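PDB 1OI0: hypothetical protein AF2198 from Archaeoglobus fulgidus, which probably acts as a zinc-dependent metallopeptidase of the JAB1/MPN family, a family that includes proteasome-associated deubiquitinating enzymes. Local coordinates for residues P23-M37 with I61-P73. Residues are numbered along the deposited sequence; the frame is centred on the assembly and turned at random.
Sequences PDEFIALLSGSKDVM and IGMKVFGTVHSHP. With ZN (zinc ion), chain E; 144 (tris-hydroxymethyl-methyl-ammonium), chain F.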
ATOM      1  N   PRO A  23       4.875  10.467 -12.922  1.00 16.92           N
ATOM      2  CA  PRO A  23       3.428  10.246 -12.837  1.00 16.32           C
ATOM      3  C   PRO A  23       2.960   8.805 -13.028  1.00 16.07           C
ATOM      4  O   PRO A  23       1.760   8.556 -13.173  1.00 17.84           O
ATOM      5  CB  PRO A  23       2.896  11.152 -13.933  1.00 18.22           C
ATOM      6  CG  PRO A  23       3.896  10.906 -15.016  1.00 15.94           C
ATOM      7  CD  PRO A  23       5.240  10.924 -14.278  1.00 15.62           C
ATOM      8  N   ASP A  24       3.893   7.862 -13.068  1.00 16.27           N
ATOM      9  CA  ASP A  24       3.510   6.464 -13.218  1.00 18.16           C
ATOM     10  C   ASP A  24       2.989   5.958 -11.882  1.00 16.16           C
ATOM     11  O   ASP A  24       3.194   6.592 -10.844  1.00 16.70           O
ATOM     12  CB  ASP A  24       4.697   5.602 -13.650  1.00 21.32           C
ATOM     13  CG  ASP A  24       5.171   5.919 -15.052  1.00 25.90           C
ATOM     14  OD1 ASP A  24       4.328   6.301 -15.890  1.00 30.71           O
ATOM     15  OD2 ASP A  24       6.381   5.765 -15.318  1.00 33.51           O
ATOM     16  N   GLU A  25       2.303   4.824 -11.912  1.00 13.73           N
ATOM     17  CA  GLU A  25       1.780   4.240 -10.691  1.00 14.98           C
ATOM     18  C   GLU A  25       2.728   3.198 -10.131  1.00 14.75           C
ATOM     19  O   GLU A  25       2.932   2.136 -10.719  1.00 18.20           O
ATOM     20  CB  GLU A  25       0.401   3.626 -10.938  1.00 17.26           C
ATOM     21  CG  GLU A  25      -0.658   4.672 -11.215  1.00 18.49           C
ATOM     22  CD  GLU A  25      -2.059   4.102 -11.265  1.00 23.33           C
ATOM     23  OE1 GLU A  25      -2.269   2.964 -10.794  1.00 21.23           O
ATOM     24  OE2 GLU A  25      -2.958   4.803 -11.764  1.00 26.33           O
ATOM     25  N   PHE A  26       3.336   3.535  -9.002  1.00 15.26           N
ATOM     26  CA  PHE A  26       4.233   2.628  -8.313  1.00 15.47           C
ATOM     27  C   PHE A  26       3.341   1.522  -7.766  1.00 14.94           C
ATOM     28  O   PHE A  26       2.181   1.761  -7.426  1.00 14.77           O
ATOM     29  CB  PHE A  26       4.908   3.365  -7.149  1.00 17.95           C
ATOM     30  CG  PHE A  26       5.452   2.460  -6.073  1.00 18.43           C
ATOM     31  CD1 PHE A  26       6.666   1.802  -6.243  1.00 23.00           C
ATOM     32  CD2 PHE A  26       4.748   2.272  -4.886  1.00 21.83           C
ATOM     33  CE1 PHE A  26       7.173   0.970  -5.247  1.00 23.99           C
ATOM     34  CE2 PHE A  26       5.245   1.441  -3.881  1.00 22.45           C
ATOM     35  CZ  PHE A  26       6.459   0.790  -4.062  1.00 21.24           C
ATOM     36  N   ILE A  27       3.861   0.305  -7.723  1.00 13.59           N
ATOM     37  CA  ILE A  27       3.099  -0.794  -7.153  1.00 14.72           C
ATOM     38  C   ILE A  27       4.075  -1.810  -6.589  1.00 14.40           C
ATOM     39  O   ILE A  27       5.160  -2.019  -7.132  1.00 15.63           O
ATOM     40  CB  ILE A  27       2.167  -1.474  -8.194  1.00 14.34           C
ATOM     41  CG1 ILE A  27       1.255  -2.491  -7.490  1.00 16.31           C
ATOM     42  CG2 ILE A  27       2.990  -2.149  -9.273  1.00 16.80           C
ATOM     43  CD1 ILE A  27       0.106  -3.013  -8.358  1.00 16.13           C
ATOM     44  N   ALA A  28       3.688  -2.422  -5.478  1.00 15.85           N
ATOM     45  CA  ALA A  28       4.508  -3.427  -4.824  1.00 17.01           C
ATOM     46  C   ALA A  28       3.626  -4.254  -3.904  1.00 17.79           C
ATOM     47  O   ALA A  28       2.469  -3.914  -3.666  1.00 16.03           O
ATOM     48  CB  ALA A  28       5.615  -2.759  -4.018  1.00 16.64           C
ATOM     49  N   LEU A  29       4.176  -5.354  -3.403  1.00 20.53           N
ATOM     50  CA  LEU A  29       3.442  -6.204  -2.482  1.00 21.20           C
ATOM     51  C   LEU A  29       3.910  -5.859  -1.077  1.00 21.69           C
ATOM     52  O   LEU A  29       5.102  -5.680  -0.840  1.00 21.98           O
ATOM     53  CB  LEU A  29       3.720  -7.680  -2.763  1.00 23.49           C
ATOM     54  CG  LEU A  29       3.406  -8.172  -4.175  1.00 22.53           C
ATOM     55  CD1 LEU A  29       3.726  -9.662  -4.274  1.00 25.53           C
ATOM     56  CD2 LEU A  29       1.948  -7.905  -4.504  1.00 22.29           C
ATOM     57  N   LEU A  30       2.962  -5.749  -0.158  1.00 21.75           N
ATOM     58  CA  LEU A  30       3.271  -5.442   1.230  1.00 21.03           C
ATOM     59  C   LEU A  30       3.672  -6.747   1.913  1.00 25.17           C
ATOM     60  O   LEU A  30       2.984  -7.758   1.782  1.00 24.59           O
ATOM     61  CB  LEU A  30       2.042  -4.838   1.904  1.00 19.43           C
ATOM     62  CG  LEU A  30       1.575  -3.488   1.344  1.00 20.72           C
ATOM     63  CD1 LEU A  30       0.196  -3.143   1.882  1.00 18.02           C
ATOM     64  CD2 LEU A  30       2.589  -2.414   1.715  1.00 20.07           C
ATOM     65  N   SER A  31       4.793  -6.736   2.626  1.00 23.34           N
ATOM     66  CA  SER A  31       5.249  -7.949   3.291  1.00 28.98           C
ATOM     67  C   SER A  31       5.847  -7.700   4.669  1.00 28.63           C
ATOM     68  O   SER A  31       5.973  -6.561   5.116  1.00 30.31           O
ATOM     69  CB  SER A  31       6.271  -8.682   2.413  1.00 28.03           C
ATOM     70  OG  SER A  31       7.432  -7.894   2.203  1.00 35.15           O
ATOM     71  N   GLY A  32       6.211  -8.790   5.335  1.00 34.13           N
ATOM     72  CA  GLY A  32       6.790  -8.708   6.661  1.00 36.75           C
ATOM     73  C   GLY A  32       6.366  -9.911   7.478  1.00 39.19           C
ATOM     74  O   GLY A  32       5.716 -10.818   6.958  1.00 39.34           O
ATOM     75  N   SER A  33       6.729  -9.927   8.755  1.00 42.58           N
ATOM     76  CA  SER A  33       6.363 -11.035   9.628  1.00 46.61           C
ATOM     77  C   SER A  33       5.422 -10.572  10.730  1.00 47.52           C
ATOM     78  O   SER A  33       5.109  -9.386  10.839  1.00 50.76           O
ATOM     79  CB  SER A  33       7.610 -11.663  10.253  1.00 46.67           C
ATOM     80  OG  SER A  33       8.387 -12.335   9.278  1.00 50.95           O
ATOM     81  N   LYS A  34       4.971 -11.521  11.541  1.00 48.50           N
ATOM     82  CA  LYS A  34       4.070 -11.226  12.645  1.00 48.73           C
ATOM     83  C   LYS A  34       2.840 -10.457  12.165  1.00 46.65           C
ATOM     84  O   LYS A  34       2.077 -10.949  11.332  1.00 47.36           O
ATOM     85  CB  LYS A  34       4.810 -10.422  13.719  1.00 50.88           C
ATOM     86  CG  LYS A  34       4.051 -10.276  15.029  1.00 53.54           C
ATOM     87  CD  LYS A  34       4.845  -9.455  16.032  1.00 55.92           C
ATOM     88  CE  LYS A  34       4.099  -9.322  17.352  1.00 56.09           C
ATOM     89  NZ  LYS A  34       4.865  -8.506  18.335  1.00 56.32           N
ATOM     90  N   ASP A  35       2.653  -9.249  12.684  1.00 44.18           N
ATOM     91  CA  ASP A  35       1.503  -8.433  12.314  1.00 42.42           C
ATOM     92  C   ASP A  35       1.922  -7.024  11.919  1.00 38.46           C
ATOM     93  O   ASP A  35       1.173  -6.067  12.116  1.00 39.84           O
ATOM     94  CB  ASP A  35       0.522  -8.364  13.486  1.00 43.32           C
ATOM     95  CG  ASP A  35       1.082  -7.592  14.664  1.00 43.19           C
ATOM     96  OD1 ASP A  35       2.255  -7.828  15.025  1.00 41.80           O
ATOM     97  OD2 ASP A  35       0.349  -6.755  15.231  1.00 44.57           O
ATOM     98  N   VAL A  36       3.118  -6.896  11.357  1.00 34.96           N
ATOM     99  CA  VAL A  36       3.616  -5.590  10.947  1.00 29.97           C
ATOM    100  C   VAL A  36       4.135  -5.571   9.511  1.00 29.14           C
ATOM    101  O   VAL A  36       4.972  -6.390   9.128  1.00 27.14           O
ATOM    102  CB  VAL A  36       4.756  -5.108  11.879  1.00 29.56           C
ATOM    103  CG1 VAL A  36       5.265  -3.749  11.423  1.00 28.05           C
ATOM    104  CG2 VAL A  36       4.258  -5.028  13.313  1.00 31.49           C
ATOM    105  N   MET A  37       3.619  -4.635   8.722  1.00 27.00           N
ATOM    106  CA  MET A  37       4.061  -4.473   7.342  1.00 24.54           C
ATOM    107  C   MET A  37       5.344  -3.660   7.456  1.00 23.14           C
ATOM    108  O   MET A  37       5.311  -2.518   7.905  1.00 22.42           O
ATOM    109  CB  MET A  37       3.045  -3.662   6.526  1.00 22.36           C
ATOM    110  CG  MET A  37       1.614  -4.173   6.547  1.00 25.14           C
ATOM    111  SD  MET A  37       0.468  -3.007   5.750  1.00 24.91           S
ATOM    112  CE  MET A  37      -0.817  -4.108   5.218  1.00 29.05           C
ATOM    113  N   ILE A  61      12.547 -16.573   7.802  1.00 34.84           N
ATOM    114  CA  ILE A  61      11.302 -17.311   7.970  1.00 37.41           C
ATOM    115  C   ILE A  61      10.225 -16.430   8.596  1.00 38.77           C
ATOM    116  O   ILE A  61      10.529 -15.497   9.344  1.00 37.82           O
ATOM    117  CB  ILE A  61      11.508 -18.553   8.864  1.00 37.97           C
ATOM    118  CG1 ILE A  61      12.012 -18.126  10.245  1.00 39.46           C
ATOM    119  CG2 ILE A  61      12.503 -19.501   8.213  1.00 35.59           C
ATOM    120  CD1 ILE A  61      12.167 -19.270  11.229  1.00 41.89           C
ATOM    121  N   GLY A  62       8.969 -16.730   8.283  1.00 37.92           N
ATOM    122  CA  GLY A  62       7.864 -15.959   8.823  1.00 41.41           C
ATOM    123  C   GLY A  62       7.285 -14.968   7.832  1.00 43.49           C
ATOM    124  O   GLY A  62       6.180 -14.461   8.028  1.00 44.61           O
ATOM    125  N   MET A  63       8.030 -14.692   6.765  1.00 44.65           N
ATOM    126  CA  MET A  63       7.595 -13.753   5.736  1.00 45.90           C
ATOM    127  C   MET A  63       6.212 -14.077   5.181  1.00 44.40           C
ATOM    128  O   MET A  63       5.876 -15.239   4.955  1.00 45.68           O
ATOM    129  CB  MET A  63       8.607 -13.723   4.589  1.00 49.07           C
ATOM    130  CG  MET A  63       9.896 -12.985   4.911  1.00 53.65           C
ATOM    131  SD  MET A  63       9.635 -11.215   5.175  1.00 58.27           S
ATOM    132  CE  MET A  63       9.676 -11.117   6.959  1.00 57.85           C
ATOM    133  N   LYS A  64       5.415 -13.035   4.962  1.00 41.50           N
ATOM    134  CA  LYS A  64       4.066 -13.190   4.431  1.00 37.87           C
ATOM    135  C   LYS A  64       3.692 -11.996   3.554  1.00 34.40           C
ATOM    136  O   LYS A  64       4.247 -10.908   3.704  1.00 34.36           O
ATOM    137  CB  LYS A  64       3.064 -13.319   5.582  1.00 41.62           C
ATOM    138  CG  LYS A  64       3.370 -14.469   6.530  1.00 45.07           C
ATOM    139  CD  LYS A  64       2.444 -14.490   7.734  1.00 49.23           C
ATOM    140  CE  LYS A  64       2.833 -15.612   8.690  1.00 50.92           C
ATOM    141  NZ  LYS A  64       1.965 -15.665   9.898  1.00 53.24           N
ATOM    142  N   VAL A  65       2.757 -12.211   2.633  1.00 33.34           N
ATOM    143  CA  VAL A  65       2.294 -11.152   1.741  1.00 29.27           C
ATOM    144  C   VAL A  65       0.959 -10.634   2.260  1.00 28.24           C
ATOM    145  O   VAL A  65      -0.066 -11.304   2.145  1.00 28.28           O
ATOM    146  CB  VAL A  65       2.101 -11.668   0.296  1.00 30.07           C
ATOM    147  CG1 VAL A  65       1.482 -10.578  -0.574  1.00 26.71           C
ATOM    148  CG2 VAL A  65       3.439 -12.099  -0.277  1.00 29.37           C
ATOM    149  N   PHE A  66       0.976  -9.436   2.834  1.00 25.10           N
ATOM    150  CA  PHE A  66      -0.230  -8.843   3.386  1.00 23.57           C
ATOM    151  C   PHE A  66      -1.155  -8.272   2.323  1.00 22.91           C
ATOM    152  O   PHE A  66      -2.356  -8.135   2.545  1.00 22.55           O
ATOM    153  CB  PHE A  66       0.138  -7.747   4.387  1.00 24.55           C
ATOM    154  CG  PHE A  66       0.967  -8.236   5.540  1.00 22.79           C
ATOM    155  CD1 PHE A  66       0.473  -9.210   6.404  1.00 27.66           C
ATOM    156  CD2 PHE A  66       2.243  -7.730   5.759  1.00 28.52           C
ATOM    157  CE1 PHE A  66       1.241  -9.670   7.473  1.00 28.26           C
ATOM    158  CE2 PHE A  66       3.018  -8.183   6.824  1.00 30.42           C
ATOM    159  CZ  PHE A  66       2.515  -9.156   7.683  1.00 30.20           C
ATOM    160  N   GLY A  67      -0.595  -7.933   1.170  1.00 22.80           N
ATOM    161  CA  GLY A  67      -1.415  -7.377   0.116  1.00 19.80           C
ATOM    162  C   GLY A  67      -0.612  -6.541  -0.854  1.00 16.62           C
ATOM    163  O   GLY A  67       0.535  -6.864  -1.165  1.00 22.43           O
ATOM    164  N   THR A  68      -1.212  -5.454  -1.321  1.00 19.19           N
ATOM    165  CA  THR A  68      -0.542  -4.591  -2.282  1.00 17.76           C
ATOM    166  C   THR A  68      -0.600  -3.129  -1.896  1.00 15.98           C
ATOM    167  O   THR A  68      -1.395  -2.715  -1.058  1.00 16.92           O
ATOM    168  CB  THR A  68      -1.187  -4.688  -3.678  1.00 19.61           C
ATOM    169  OG1 THR A  68      -2.492  -4.094  -3.639  1.00 19.26           O
ATOM    170  CG2 THR A  68      -1.300  -6.138  -4.120  1.00 22.23           C
ATOM    171  N   VAL A  69       0.267  -2.353  -2.530  1.00 15.69           N
ATOM    172  CA  VAL A  69       0.300  -0.920  -2.334  1.00 15.81           C
ATOM    173  C   VAL A  69       0.598  -0.326  -3.702  1.00 15.21           C
ATOM    174  O   VAL A  69       1.465  -0.817  -4.416  1.00 15.14           O
ATOM    175  CB  VAL A  69       1.394  -0.480  -1.320  1.00 17.49           C
ATOM    176  CG1 VAL A  69       2.746  -1.042  -1.712  1.00 16.68           C
ATOM    177  CG2 VAL A  69       1.450   1.045  -1.261  1.00 19.34           C
ATOM    178  N   HIS A  70      -0.165   0.688  -4.092  1.00 14.65           N
ATOM    179  CA  HIS A  70       0.095   1.347  -5.364  1.00 14.05           C
ATOM    180  C   HIS A  70      -0.227   2.820  -5.228  1.00 14.54           C
ATOM    181  O   HIS A  70      -0.949   3.226  -4.314  1.00 15.63           O
ATOM    182  CB  HIS A  70      -0.683   0.700  -6.533  1.00 14.41           C
ATOM    183  CG  HIS A  70      -2.144   1.025  -6.581  1.00 16.66           C
ATOM    184  ND1 HIS A  70      -3.081   0.410  -5.778  1.00 14.88           N
ATOM    185  CD2 HIS A  70      -2.839   1.846  -7.407  1.00 16.75           C
ATOM    186  CE1 HIS A  70      -4.287   0.832  -6.109  1.00 15.10           C
ATOM    187  NE2 HIS A  70      -4.169   1.703  -7.095  1.00 17.64           N
ATOM    188  N   SER A  71       0.341   3.626  -6.115  1.00 15.38           N
ATOM    189  CA  SER A  71       0.123   5.062  -6.057  1.00 14.56           C
ATOM    190  C   SER A  71      -0.755   5.612  -7.176  1.00 14.44           C
ATOM    191  O   SER A  71      -0.897   5.005  -8.239  1.00 15.68           O
ATOM    192  CB  SER A  71       1.471   5.795  -6.071  1.00 17.02           C
ATOM    193  OG  SER A  71       2.140   5.622  -7.307  1.00 17.21           O
ATOM    194  N   HIS A  72      -1.350   6.770  -6.899  1.00 14.42           N
ATOM    195  CA  HIS A  72      -2.195   7.487  -7.846  1.00 17.12           C
ATOM    196  C   HIS A  72      -1.534   8.838  -8.093  1.00 18.10           C
ATOM    197  O   HIS A  72      -1.234   9.569  -7.150  1.00 18.02           O
ATOM    198  CB  HIS A  72      -3.586   7.731  -7.262  1.00 15.34           C
ATOM    199  CG  HIS A  72      -4.466   6.522  -7.254  1.00 14.41           C
ATOM    200  ND1 HIS A  72      -5.712   6.522  -6.666  1.00 16.45           N
ATOM    201  CD2 HIS A  72      -4.295   5.284  -7.774  1.00 15.71           C
ATOM    202  CE1 HIS A  72      -6.271   5.337  -6.824  1.00 17.65           C
ATOM    203  NE2 HIS A  72      -5.431   4.568  -7.492  1.00 18.49           N
ATOM    204  N   PRO A  73      -1.294   9.185  -9.365  1.00 18.40           N
ATOM    205  CA  PRO A  73      -0.664  10.461  -9.711  1.00 19.36           C
ATOM    206  C   PRO A  73      -1.622  11.636  -9.552  1.00 20.03           C
ATOM    207  O   PRO A  73      -1.216  12.797  -9.602  1.00 19.60           O
ATOM    208  CB  PRO A  73      -0.219  10.241 -11.153  1.00 17.98           C
ATOM    209  CG  PRO A  73      -1.273   9.332 -11.682  1.00 19.20           C
ATOM    210  CD  PRO A  73      -1.448   8.336 -10.558  1.00 17.46           C
TER
HETATM  211 ZN    ZN E 201      -5.797   2.680  -8.228  1.00 17.89          ZN
HETATM  212  C1  144 F 202      -7.537   3.698  -9.902  1.00 16.54           C
HETATM  213  N   144 F 202      -6.770   3.747 -11.141  1.00 24.61           N
HETATM  214  C2  144 F 202      -5.711   2.688 -11.091  1.00 23.64           C
HETATM  215  O2  144 F 202      -4.722   2.392 -10.218  1.00 19.12           O
HETATM  216  C3  144 F 202      -6.247   5.171 -11.247  1.00 26.10           C
HETATM  217  O3  144 F 202      -5.454   5.414 -12.423  1.00 27.90           O
HETATM  218  C4  144 F 202      -7.735   3.392 -12.206  1.00 25.40           C
HETATM  219  O4  144 F 202      -8.729   2.146 -12.259  1.00 25.13           O
HETATM  220  O   HOH W   1       1.583   7.785  -8.861  1.00 14.81           O
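Phe66 brings its ring up to the backbone of Gly32 near one end of an antiparallel strand pair, residues 27-32 with 64-72. Its CE2 lies 3.6 Å from Gly32 N, while the carbonyl oxygens of Ser33 and Lys34 approach the ring edge near its plane. Met37, on strand 36-42 beyond strand 27-32, crosses it with CG 3.7 Å from Phe66 CD2. Gly32, having no side chain, lets Phe66 CE2 and Val36 O come within 3.5 Å of each other beside it. A beta bulge between Leu30 and Ser31 shifts the pairing here and sets both Phe66 and Gly67 opposite Leu30, Leu30 O accepting from Phe66 N (2.8 Å) and Leu30 N donating to Gly67 O.

Further along, Leu30 and Val69 meet at about a right angle, Leu30 CD2 3.7 Å from Val69 CG1. Val69 CG1 sits between its own backbone N and carbonyl carbon (chi1 53°), a setting that also brings it against Ala28 CB and the ring of Phe26. Ile14 of helix 8-21 packs on Val69, and Ala17 and Ala21 on Phe26, so Val69 and Phe26 pack against that helix here.

The pairing then runs out toward the metal. Ser71 OG accepts from Phe26 N (2.9 Å), while Ser71 N donates to Phe26 O; a water joins the same hydroxyl to Asp24 O. Beyond this junction Glu25 extends past Ser71 toward the bound tris molecule, whose O3 donates to Glu25 OE2 (2.7 Å). Tris O2 binds the zinc ion, held also by His70 NE2 (2.2 Å), His72 NE2 and Asp83, and His72 ND1 is hydrogen-bonded to Ser76 O. Paired strands bringing a glutamate beside a His-X-His zinc site are characteristic of the JAB1/MPN metallopeptidase fold.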